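PDB 5JIG: ubiquitin and WLM domain-containing metalloprotease SPCC1442.07c from Schizosaccharomyces pombe, which probably cleaves DNA-bound proteins as a zinc-dependent endopeptidase in the repair of DNA-protein crosslinks, the present chain being its WLM protease domain. Local coordinates for residues T94-H97 with E98-N102; F111-L114 with F115-T119; R28-T31 with G32-K35; L65-Q69 with G70-E74. One frame throughout, in Å; residues are numbered along the deposited sequence.

All four contacts are local, each between adjacent pieces of chain, so they follow one another in series and none nests in or crosses another. From the N terminus, interaction 3 comes first, at the turn from helix 17-29 into helix 31-40. Interaction 4 closes the hairpin of strands 64-67 and 72-76 at the edge of the mixed sheet. Interaction 1 lies on helix 88-100 and interaction 2 on helix 109-122. Interaction 1 ties the set together: Ile96 and Leu95 pack on Ile33, Asn66 ND2 bonds to Glu98 O and Asn102 OD1, and Phe111 lies against His101. Interactions 3 and 4 sit on opposite sides of the chain's centre, about 18 Å apart between centres.

Interaction 1 (T94-H97 with E98-N102); sequences TLIH and ELTHN. With NI (nickel (II) ion), chain B.
His97 and His101, one helical turn apart, bring their NE2 atoms within 3.0 Å of each other, a spacing explained by the nickel ion that both bind. The metal lies 2.1 Å from His97 NE2 and equally far from His101 NE2, and the two rings cross obliquely with their planes at 69°. The first torsions differ: His97 holds CG anti to its backbone N (chi1 175°), whereas His101 turns CG beside its own N (chi1 -74°), and the two imidazoles thereby converge. His107 and two waters also bind the ion. His101 ND1, on the far side of its ring from the metal, donates to His104 O, which fixes the ring's rotation. Next in sequence to His97, Glu98 bends at chi2 and lays its carboxylate beside Thr94, with OE2 3.6 Å from Thr94 CG2; its OE1 lies in the plane of the His101 ring, at the edge. On the backbone, Ile96 O takes two bonds from one residue, Thr100 N at 3.0 Å and Thr100 OG1 at 2.8 Å, arriving from opposite faces of the carbonyl plane. Leu95 CD1 meets Leu99 CG at 4.3 Å on the helix side that packs on Ile73 and Ile36. Glu98 is the predicted active-site residue, and nickel here fills the site where the catalytic zinc binds through the same three histidines; the arrangement is the HExxH helix of zinc metalloproteases, with His107 as third ligand.

Interaction 2 (F111-L114 with F115-T119); sequences FWEL and FRQLT
Aromatic packing dominates one side of this helix, where Trp112 turns the edge of its six-membered ring into the face of Phe115, a T-shaped pair with planes at 82°. Trp112 CE3 comes 3.6 Å from Phe115 CD2, and CZ3 stands over the same face, offset toward the rim. The opposite face of Phe115 is met by Thr119 OG1, which donates to Phe115 O from above the carbonyl plane, so the phenyl ring is sandwiched between residues three back and four ahead. Phe111 sets CD2 over the centre of the indole face and also packs on His97, His101 and His107, linking helix 109-122 to the metal centre of this WLM protease domain. Among the aliphatic contacts, Leu114 CG meets Leu118 CD1 at 3.9 Å; Leu118 then reaches Ile96 and Thr100 of helix 88-100. The side chains of Glu113 and Gln117 run side by side, end planes 9° apart, touching through Glu113 CG, 3.7 Å from Gln117 NE2. Beneath run four successive i to i+4 backbone bonds. Bending at chi3 (-61°) folds Arg116 back, placing the guanidinium face over Trp112 O. Water 3 donates to Glu113 O at 2.8 Å and accepts a weak bond from Arg116 NE.

Interaction 3 (R28-T31 with G32-K35); sequences RDDT and GIKK
Asp30 OD1 is gripped by two backbone N-H groups at the start of helix 31-40: Ile33 N at 3.0 Å, on the anti side and somewhat out of the carboxylate plane, and Gly32 N at 2.9 Å in a bent, weak bond. Lys92 adds a salt bridge to the same oxygen, and Tyr88 OH bonds to OD2, so the carboxylate also ties this turn to helix 88-100. With CG anti to the backbone N (chi1 -178°), this N-cap side chain swings forward over the first turn and crosses Ile33 at about a right angle, CB lying 3.8 Å from Ile33 CG1. Asp30 O accepts the first i to i+4 helical bond, from Lys34 N at 2.9 Å, nearly straight. The aliphatic part of Lys34 lies back along the turn, with CG 3.6 Å from Arg28 O and CD 3.7 Å from Asp29 O. Just before the cap, Arg28 grips Asp29 side-on, NE to OD1 and NH1 to OD2, the latter in the guanidinium plane. Ile33 carries the contact inward to Leu95 and Ile96. Negative charge at the N-cap probably interacts favourably with the helix dipole, while Lys92 and the amide N-H groups should stabilise the ionised form of Asp30.

Interaction 4 (L65-Q69 with G70-E74); sequences LNHNQ and GAHIE
With chi1 at -52° for His67 and -45° for Glu74, each side chain holds CG beside its own backbone N, and the imidazole and carboxylate meet diagonally across the hairpin. His67 NE2 donates to Glu74 OE2 at 2.7 Å, in the plane of the ring but tilted out of the carboxylate plane, on its anti side. Leu65 runs alongside, its CD1 3.6 Å from Glu74 CD. On the same face, His67 presents its CD2 edge to His72 ND1 at 3.6 Å, while His72 NE2 bonds to Ser48. Asn66 points to the opposite face, and its OD1 accepts from Gly70 N at 2.8 Å, on a lone pair in the carbonyl plane. Its ND2 bonds to Glu98 O and Asn102 OD1, so one amide fastens the turn to the metal-binding helix. A CB at Gly70 (phi 94°) would run into Gln69 O, hence glycine. Leu65 and Glu74 exchange two backbone bonds, and His67 N reaches His72 O at 2.8 Å; in return, Ala71 N and His72 N both give weak bonds to His67 O. Ala71 and His72 facing one residue form a classic beta bulge, at the turn of an antiparallel hairpin bordering the metalloprotease active site.

Interaction 1 (T94-H97 with E98-N102)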
loop_
_atom_site.group_PDB
_atom_site.type_symbol
_atom_site.label_atom_id
_atom_site.label_comp_id
_atom_site.label_asym_id
_atom_site.label_seq_id
_atom_site.Cartn_x
_atom_site.Cartn_y
_atom_site.Cartn_z
ATOM N N THR A 94 -2.689 -6.077 -0.675
ATOM C CA THR A 94 -3.622 -5.178 -0.016
ATOM C C THR A 94 -3.354 -3.717 -0.399
ATOM O O THR A 94 -4.285 -2.964 -0.677
ATOM C CB THR A 94 -3.628 -5.368 1.490
ATOM O OG1 THR A 94 -4.067 -6.690 1.785
ATOM C CG2 THR A 94 -4.472 -4.341 2.215
ATOM N N LEU A 95 -2.101 -3.326 -0.482
ATOM C CA LEU A 95 -1.778 -1.955 -0.919
ATOM C C LEU A 95 -2.283 -1.699 -2.325
ATOM O O LEU A 95 -2.824 -0.631 -2.623
ATOM C CB LEU A 95 -0.292 -1.681 -0.785
ATOM C CG LEU A 95 0.164 -0.285 -1.250
ATOM C CD1 LEU A 95 -0.608 0.844 -0.587
ATOM C CD2 LEU A 95 1.660 -0.141 -1.017
ATOM N N ILE A 96 -2.102 -2.670 -3.243
ATOM C CA ILE A 96 -2.627 -2.504 -4.599
ATOM C C ILE A 96 -4.139 -2.378 -4.589
ATOM O O ILE A 96 -4.687 -1.565 -5.336
ATOM C CB ILE A 96 -2.086 -3.627 -5.521
ATOM C CG1 ILE A 96 -0.563 -3.541 -5.601
ATOM C CG2 ILE A 96 -2.754 -3.558 -6.861
ATOM C CD1 ILE A 96 0.118 -4.640 -6.376
ATOM N N HIS A 97 -4.820 -3.162 -3.750
ATOM C CA HIS A 97 -6.247 -3.024 -3.575
ATOM C C HIS A 97 -6.582 -1.586 -3.154
ATOM O O HIS A 97 -7.466 -0.938 -3.760
ATOM C CB HIS A 97 -6.716 -4.054 -2.529
ATOM C CG HIS A 97 -8.153 -3.940 -2.178
ATOM N ND1 HIS A 97 -9.045 -4.972 -2.378
ATOM C CD2 HIS A 97 -8.886 -2.956 -1.605
ATOM C CE1 HIS A 97 -10.229 -4.589 -1.924
ATOM N NE2 HIS A 97 -10.187 -3.364 -1.465
ATOM N N GLU A 98 -5.916 -1.078 -2.125
ATOM C CA GLU A 98 -6.208 0.276 -1.685
ATOM C C GLU A 98 -5.914 1.313 -2.771
ATOM O O GLU A 98 -6.710 2.256 -2.936
ATOM C CB GLU A 98 -5.511 0.642 -0.389
ATOM C CG GLU A 98 -5.711 -0.328 0.778
ATOM C CD GLU A 98 -7.036 -0.807 1.044
ATOM O OE1 GLU A 98 -8.014 -0.151 0.653
ATOM O OE2 GLU A 98 -7.098 -1.887 1.702
ATOM N N LEU A 99 -4.848 1.171 -3.503
ATOM C CA LEU A 99 -4.574 2.105 -4.594
ATOM C C LEU A 99 -5.675 2.084 -5.649
ATOM O O LEU A 99 -6.002 3.118 -6.231
ATOM C CB LEU A 99 -3.229 1.797 -5.227
ATOM C CG LEU A 99 -2.007 2.185 -4.374
ATOM C CD1 LEU A 99 -0.761 1.580 -4.969
ATOM C CD2 LEU A 99 -1.841 3.704 -4.271
ATOM N N THR A 100 -6.247 0.899 -5.919
ATOM C CA THR A 100 -7.322 0.782 -6.878
ATOM C C THR A 100 -8.505 1.646 -6.486
ATOM O O THR A 100 -9.223 2.201 -7.326
ATOM C CB THR A 100 -7.722 -0.713 -7.021
ATOM O OG1 THR A 100 -6.613 -1.498 -7.394
ATOM C CG2 THR A 100 -8.741 -0.896 -8.120
ATOM N N HIS A 101 -8.749 1.800 -5.180
ATOM C CA HIS A 101 -9.774 2.663 -4.644
ATOM C C HIS A 101 -9.494 4.163 -4.874
ATOM O O HIS A 101 -10.377 4.989 -4.624
ATOM C CB HIS A 101 -10.006 2.444 -3.160
ATOM C CG HIS A 101 -10.752 1.176 -2.814
ATOM N ND1 HIS A 101 -12.004 0.888 -3.294
ATOM C CD2 HIS A 101 -10.466 0.219 -1.905
ATOM C CE1 HIS A 101 -12.415 -0.229 -2.712
ATOM N NE2 HIS A 101 -11.527 -0.661 -1.847
ATOM N N ASN A 102 -8.333 4.537 -5.392
ATOM C CA ASN A 102 -8.157 5.907 -5.879
ATOM C C ASN A 102 -9.118 6.204 -7.010
ATOM O O ASN A 102 -9.457 7.379 -7.222
ATOM C CB ASN A 102 -6.752 6.167 -6.330
ATOM C CG ASN A 102 -5.743 6.249 -5.196
ATOM O OD1 ASN A 102 -6.099 6.294 -4.024
ATOM N ND2 ASN A 102 -4.464 6.295 -5.529
HETATM NI NI NI B . -11.674 -2.262 -0.538
HETATM O O HOH W 1 -13.039 -1.207 0.719
HETATM O O HOH W 2 -11.694 -3.719 1.075
#

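Interaction 2 (F111-L114 with F115-T119)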
loop_
_atom_site.group_PDB
_atom_site.type_symbol
_atom_site.label_atom_id
_atom_site.label_comp_id
_atom_site.label_asym_id
_atom_site.label_seq_id
_atom_site.Cartn_x
_atom_site.Cartn_y
_atom_site.Cartn_z
ATOM N N PHE A 111 -13.356 -2.170 -10.752
ATOM C CA PHE A 111 -12.346 -2.285 -9.671
ATOM C C PHE A 111 -11.465 -3.454 -9.897
ATOM O O PHE A 111 -10.249 -3.344 -9.918
ATOM C CB PHE A 111 -13.071 -2.341 -8.316
ATOM C CG PHE A 111 -12.110 -2.517 -7.124
ATOM C CD1 PHE A 111 -11.707 -1.444 -6.352
ATOM C CD2 PHE A 111 -11.593 -3.785 -6.789
ATOM C CE1 PHE A 111 -10.752 -1.611 -5.345
ATOM C CE2 PHE A 111 -10.651 -3.951 -5.790
ATOM C CZ PHE A 111 -10.237 -2.857 -5.082
ATOM N N TRP A 112 -12.070 -4.671 -10.073
ATOM C CA TRP A 112 -11.232 -5.849 -10.143
ATOM C C TRP A 112 -10.437 -5.922 -11.445
ATOM O O TRP A 112 -9.319 -6.454 -11.451
ATOM C CB TRP A 112 -12.046 -7.108 -9.870
ATOM C CG TRP A 112 -12.500 -7.207 -8.455
ATOM C CD1 TRP A 112 -13.787 -7.144 -7.993
ATOM C CD2 TRP A 112 -11.670 -7.348 -7.302
ATOM N NE1 TRP A 112 -13.812 -7.221 -6.639
ATOM C CE2 TRP A 112 -12.532 -7.367 -6.182
ATOM C CE3 TRP A 112 -10.289 -7.495 -7.084
ATOM C CZ2 TRP A 112 -12.042 -7.518 -4.888
ATOM C CZ3 TRP A 112 -9.827 -7.636 -5.792
ATOM C CH2 TRP A 112 -10.684 -7.636 -4.729
ATOM N N GLU A 113 -10.956 -5.367 -12.550
ATOM C CA GLU A 113 -10.191 -5.303 -13.759
ATOM C C GLU A 113 -8.886 -4.477 -13.545
ATOM O O GLU A 113 -7.786 -4.916 -13.898
ATOM C CB GLU A 113 -11.056 -4.710 -14.880
ATOM C CG GLU A 113 -10.338 -4.521 -16.179
ATOM C CD GLU A 113 -11.199 -3.824 -17.239
ATOM O OE1 GLU A 113 -11.349 -4.354 -18.290
ATOM O OE2 GLU A 113 -11.835 -2.773 -16.952
ATOM N N LEU A 114 -9.047 -3.292 -12.981
ATOM C CA LEU A 114 -7.892 -2.466 -12.720
ATOM C C LEU A 114 -6.963 -3.125 -11.689
ATOM O O LEU A 114 -5.769 -3.135 -11.883
ATOM C CB LEU A 114 -8.316 -1.088 -12.237
ATOM C CG LEU A 114 -7.120 -0.118 -12.053
ATOM C CD1 LEU A 114 -6.272 0.082 -13.247
ATOM C CD2 LEU A 114 -7.625 1.212 -11.483
ATOM N N PHE A 115 -7.518 -3.726 -10.637
ATOM C CA PHE A 115 -6.701 -4.433 -9.671
ATOM C C PHE A 115 -5.838 -5.489 -10.336
ATOM O O PHE A 115 -4.665 -5.629 -10.044
ATOM C CB PHE A 115 -7.595 -5.053 -8.598
ATOM C CG PHE A 115 -6.825 -5.899 -7.624
ATOM C CD1 PHE A 115 -6.177 -5.350 -6.542
ATOM C CD2 PHE A 115 -6.749 -7.283 -7.764
ATOM C CE1 PHE A 115 -5.469 -6.125 -5.651
ATOM C CE2 PHE A 115 -6.046 -8.057 -6.873
ATOM C CZ PHE A 115 -5.415 -7.475 -5.804
ATOM N N ARG A 116 -6.431 -6.295 -11.247
ATOM C CA ARG A 116 -5.636 -7.318 -11.910
ATOM C C ARG A 116 -4.519 -6.709 -12.787
ATOM O O ARG A 116 -3.405 -7.213 -12.854
ATOM C CB ARG A 116 -6.535 -8.218 -12.769
ATOM C CG ARG A 116 -7.403 -9.201 -11.984
ATOM C CD ARG A 116 -8.043 -10.215 -12.902
ATOM N NE ARG A 116 -8.918 -9.601 -13.891
ATOM C CZ ARG A 116 -10.178 -9.285 -13.706
ATOM N NH1 ARG A 116 -10.806 -8.576 -14.646
ATOM N NH2 ARG A 116 -10.820 -9.613 -12.636
ATOM N N GLN A 117 -4.862 -5.611 -13.462
ATOM C CA GLN A 117 -3.855 -4.964 -14.331
ATOM C C GLN A 117 -2.704 -4.391 -13.512
ATOM O O GLN A 117 -1.538 -4.497 -13.898
ATOM C CB GLN A 117 -4.561 -3.863 -15.112
ATOM C CG GLN A 117 -5.483 -4.446 -16.167
ATOM C CD GLN A 117 -6.458 -3.427 -16.707
ATOM O OE1 GLN A 117 -6.879 -2.506 -16.085
ATOM N NE2 GLN A 117 -7.038 -3.774 -17.779
ATOM N N LEU A 118 -3.055 -3.761 -12.404
ATOM C CA LEU A 118 -2.013 -3.210 -11.507
ATOM C C LEU A 118 -1.167 -4.301 -10.882
ATOM O O LEU A 118 0.041 -4.185 -10.752
ATOM C CB LEU A 118 -2.656 -2.353 -10.415
ATOM C CG LEU A 118 -3.447 -1.132 -10.862
ATOM C CD1 LEU A 118 -4.152 -0.544 -9.626
ATOM C CD2 LEU A 118 -2.618 -0.070 -11.480
ATOM N N THR A 119 -1.816 -5.411 -10.513
ATOM C CA THR A 119 -1.115 -6.559 -9.936
ATOM C C THR A 119 -0.073 -7.099 -10.945
ATOM O O THR A 119 1.040 -7.386 -10.586
ATOM C CB THR A 119 -2.138 -7.614 -9.548
ATOM O OG1 THR A 119 -2.862 -7.148 -8.405
ATOM C CG2 THR A 119 -1.471 -8.931 -9.173
HETATM O O HOH W 3 -7.861 -7.090 -15.725
HETATM O O HOH W 4 -8.936 -0.817 -16.818
#

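Interaction 3 (R28-T31 with G32-K35)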
loop_
_atom_site.group_PDB
_atom_site.type_symbol
_atom_site.label_atom_id
_atom_site.label_comp_id
_atom_site.label_asym_id
_atom_site.label_seq_id
_atom_site.Cartn_x
_atom_site.Cartn_y
_atom_site.Cartn_z
ATOM N N ARG A 28 6.880 1.601 -0.013
ATOM C CA ARG A 28 7.017 2.829 -0.779
ATOM C C ARG A 28 8.035 2.662 -1.900
ATOM O O ARG A 28 7.859 3.186 -2.998
ATOM C CB ARG A 28 7.414 3.955 0.162
ATOM C CG ARG A 28 7.641 5.294 -0.538
ATOM C CD ARG A 28 8.258 6.304 0.388
ATOM N NE ARG A 28 9.631 5.802 0.721
ATOM C CZ ARG A 28 10.343 6.152 1.776
ATOM N NH1 ARG A 28 11.495 5.503 1.995
ATOM N NH2 ARG A 28 9.972 7.155 2.603
ATOM N N ASP A 29 9.128 1.983 -1.582
ATOM C CA ASP A 29 10.269 1.873 -2.460
ATOM C C ASP A 29 10.188 0.658 -3.412
ATOM O O ASP A 29 11.052 0.471 -4.270
ATOM C CB ASP A 29 11.529 1.900 -1.661
ATOM C CG ASP A 29 11.699 3.247 -0.864
ATOM O OD1 ASP A 29 11.036 4.241 -1.280
ATOM O OD2 ASP A 29 12.432 3.222 0.103
ATOM N N ASP A 30 9.162 -0.142 -3.256
ATOM C CA ASP A 30 8.961 -1.356 -4.054
ATOM C C ASP A 30 8.875 -0.951 -5.500
ATOM O O ASP A 30 8.099 -0.086 -5.881
ATOM C CB ASP A 30 7.676 -2.034 -3.573
ATOM C CG ASP A 30 7.369 -3.322 -4.288
ATOM O OD1 ASP A 30 6.941 -3.252 -5.453
ATOM O OD2 ASP A 30 7.528 -4.406 -3.670
ATOM N N THR A 31 9.699 -1.601 -6.363
ATOM C CA THR A 31 9.735 -1.197 -7.740
ATOM C C THR A 31 8.410 -1.376 -8.490
ATOM O O THR A 31 8.106 -0.629 -9.414
ATOM C CB THR A 31 10.904 -1.872 -8.454
ATOM O OG1 THR A 31 10.790 -3.265 -8.259
ATOM C CG2 THR A 31 12.220 -1.425 -7.950
ATOM N N GLY A 32 7.657 -2.384 -8.098
ATOM C CA GLY A 32 6.345 -2.610 -8.674
ATOM C C GLY A 32 5.322 -1.585 -8.239
ATOM O O GLY A 32 4.534 -1.093 -9.047
ATOM N N ILE A 33 5.317 -1.237 -6.967
ATOM C CA ILE A 33 4.461 -0.159 -6.473
ATOM C C ILE A 33 4.803 1.164 -7.137
ATOM O O ILE A 33 3.934 1.905 -7.578
ATOM C CB ILE A 33 4.541 -0.075 -4.925
ATOM C CG1 ILE A 33 4.009 -1.323 -4.237
ATOM C CG2 ILE A 33 3.854 1.186 -4.403
ATOM C CD1 ILE A 33 2.538 -1.641 -4.503
ATOM N N LYS A 34 6.097 1.458 -7.261
ATOM C CA LYS A 34 6.510 2.700 -7.943
ATOM C C LYS A 34 6.043 2.687 -9.387
ATOM O O LYS A 34 5.576 3.728 -9.887
ATOM C CB LYS A 34 8.012 2.882 -7.825
ATOM C CG LYS A 34 8.544 3.202 -6.492
ATOM C CD LYS A 34 10.043 3.299 -6.432
ATOM C CE LYS A 34 10.483 4.647 -6.690
ATOM N NZ LYS A 34 11.740 4.905 -5.858
ATOM N N LYS A 35 6.147 1.536 -10.071
ATOM C CA LYS A 35 5.724 1.465 -11.458
ATOM C C LYS A 35 4.281 1.816 -11.632
ATOM O O LYS A 35 3.939 2.568 -12.528
ATOM C CB LYS A 35 6.018 0.027 -11.995
ATOM C CG LYS A 35 5.792 -0.158 -13.449
ATOM C CD LYS A 35 6.968 0.275 -14.233
ATOM C CE LYS A 35 6.823 -0.064 -15.711
ATOM N NZ LYS A 35 7.183 1.027 -16.591
#

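Interaction 4 (L65-Q69 with G70-E74)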
loop_
_atom_site.group_PDB
_atom_site.type_symbol
_atom_site.label_atom_id
_atom_site.label_comp_id
_atom_site.label_asym_id
_atom_site.label_seq_id
_atom_site.Cartn_x
_atom_site.Cartn_y
_atom_site.Cartn_z
ATOM N N LEU A 65 -7.168 0.443 4.278
ATOM C CA LEU A 65 -8.131 1.530 4.137
ATOM C C LEU A 65 -7.622 2.508 3.089
ATOM O O LEU A 65 -6.442 2.748 2.991
ATOM C CB LEU A 65 -8.249 2.332 5.463
ATOM C CG LEU A 65 -8.759 1.581 6.618
ATOM C CD1 LEU A 65 -8.478 2.331 7.955
ATOM C CD2 LEU A 65 -10.231 1.305 6.458
ATOM N N ASN A 66 -8.565 3.116 2.356
ATOM C CA ASN A 66 -8.258 4.235 1.501
ATOM C C ASN A 66 -9.230 5.358 1.844
ATOM O O ASN A 66 -10.429 5.231 1.607
ATOM C CB ASN A 66 -8.393 3.873 0.040
ATOM C CG ASN A 66 -8.057 5.038 -0.870
ATOM O OD1 ASN A 66 -8.410 6.172 -0.535
ATOM N ND2 ASN A 66 -7.357 4.805 -1.966
ATOM N N HIS A 67 -8.714 6.406 2.461
ATOM C CA HIS A 67 -9.522 7.560 2.834
ATOM C C HIS A 67 -9.469 8.627 1.733
ATOM O O HIS A 67 -8.402 9.094 1.351
ATOM C CB HIS A 67 -9.070 8.160 4.143
ATOM C CG HIS A 67 -8.970 7.191 5.253
ATOM N ND1 HIS A 67 -10.049 6.455 5.695
ATOM C CD2 HIS A 67 -7.929 6.873 6.024
ATOM C CE1 HIS A 67 -9.630 5.722 6.712
ATOM N NE2 HIS A 67 -8.353 5.954 6.935
ATOM N N ASN A 68 -10.656 9.035 1.292
ATOM C CA ASN A 68 -10.816 10.150 0.362
ATOM C C ASN A 68 -9.982 10.010 -0.897
ATOM O O ASN A 68 -9.274 10.925 -1.323
ATOM C CB ASN A 68 -10.548 11.482 1.081
ATOM C CG ASN A 68 -11.370 11.678 2.338
ATOM O OD1 ASN A 68 -12.660 11.502 2.293
ATOM N ND2 ASN A 68 -10.777 11.997 3.429
ATOM N N GLN A 69 -10.095 8.847 -1.518
ATOM C CA GLN A 69 -9.497 8.605 -2.845
ATOM C C GLN A 69 -8.024 8.938 -2.858
ATOM O O GLN A 69 -7.523 9.640 -3.731
ATOM C CB GLN A 69 -10.228 9.352 -3.962
ATOM C CG GLN A 69 -11.645 8.887 -4.143
ATOM C CD GLN A 69 -12.439 9.626 -5.146
ATOM O OE1 GLN A 69 -13.065 8.962 -5.929
ATOM N NE2 GLN A 69 -12.634 10.880 -5.012
ATOM N N GLY A 70 -7.343 8.381 -1.875
ATOM C CA GLY A 70 -5.925 8.474 -1.864
ATOM C C GLY A 70 -5.319 9.625 -1.077
ATOM O O GLY A 70 -4.149 9.861 -1.189
ATOM N N ALA A 71 -6.121 10.312 -0.268
ATOM C CA ALA A 71 -5.539 11.271 0.660
ATOM C C ALA A 71 -4.689 10.562 1.702
ATOM O O ALA A 71 -3.684 11.089 2.166
ATOM C CB ALA A 71 -6.633 12.038 1.383
ATOM N N HIS A 72 -5.083 9.366 2.073
ATOM C CA HIS A 72 -4.429 8.600 3.133
ATOM C C HIS A 72 -4.783 7.128 2.940
ATOM O O HIS A 72 -5.953 6.795 2.883
ATOM C CB HIS A 72 -4.929 9.121 4.497
ATOM C CG HIS A 72 -4.369 8.424 5.686
ATOM N ND1 HIS A 72 -4.869 8.609 6.958
ATOM C CD2 HIS A 72 -3.310 7.580 5.875
ATOM C CE1 HIS A 72 -4.124 7.915 7.817
ATOM N NE2 HIS A 72 -3.161 7.288 7.189
ATOM N N ILE A 73 -3.744 6.290 2.834
ATOM C CA ILE A 73 -3.935 4.843 2.808
ATOM C C ILE A 73 -3.353 4.270 4.104
ATOM O O ILE A 73 -2.276 4.702 4.547
ATOM C CB ILE A 73 -3.307 4.229 1.541
ATOM C CG1 ILE A 73 -4.142 4.636 0.339
ATOM C CG2 ILE A 73 -3.170 2.719 1.662
ATOM C CD1 ILE A 73 -3.549 4.251 -1.015
ATOM N N GLU A 74 -4.079 3.323 4.687
ATOM C CA GLU A 74 -3.624 2.617 5.875
ATOM C C GLU A 74 -3.512 1.124 5.554
ATOM O O GLU A 74 -4.293 0.579 4.760
ATOM C CB GLU A 74 -4.504 2.772 7.078
ATOM C CG GLU A 74 -4.964 4.175 7.352
ATOM C CD GLU A 74 -5.579 4.353 8.704
ATOM O OE1 GLU A 74 -5.171 3.646 9.652
ATOM O OE2 GLU A 74 -6.480 5.226 8.808
#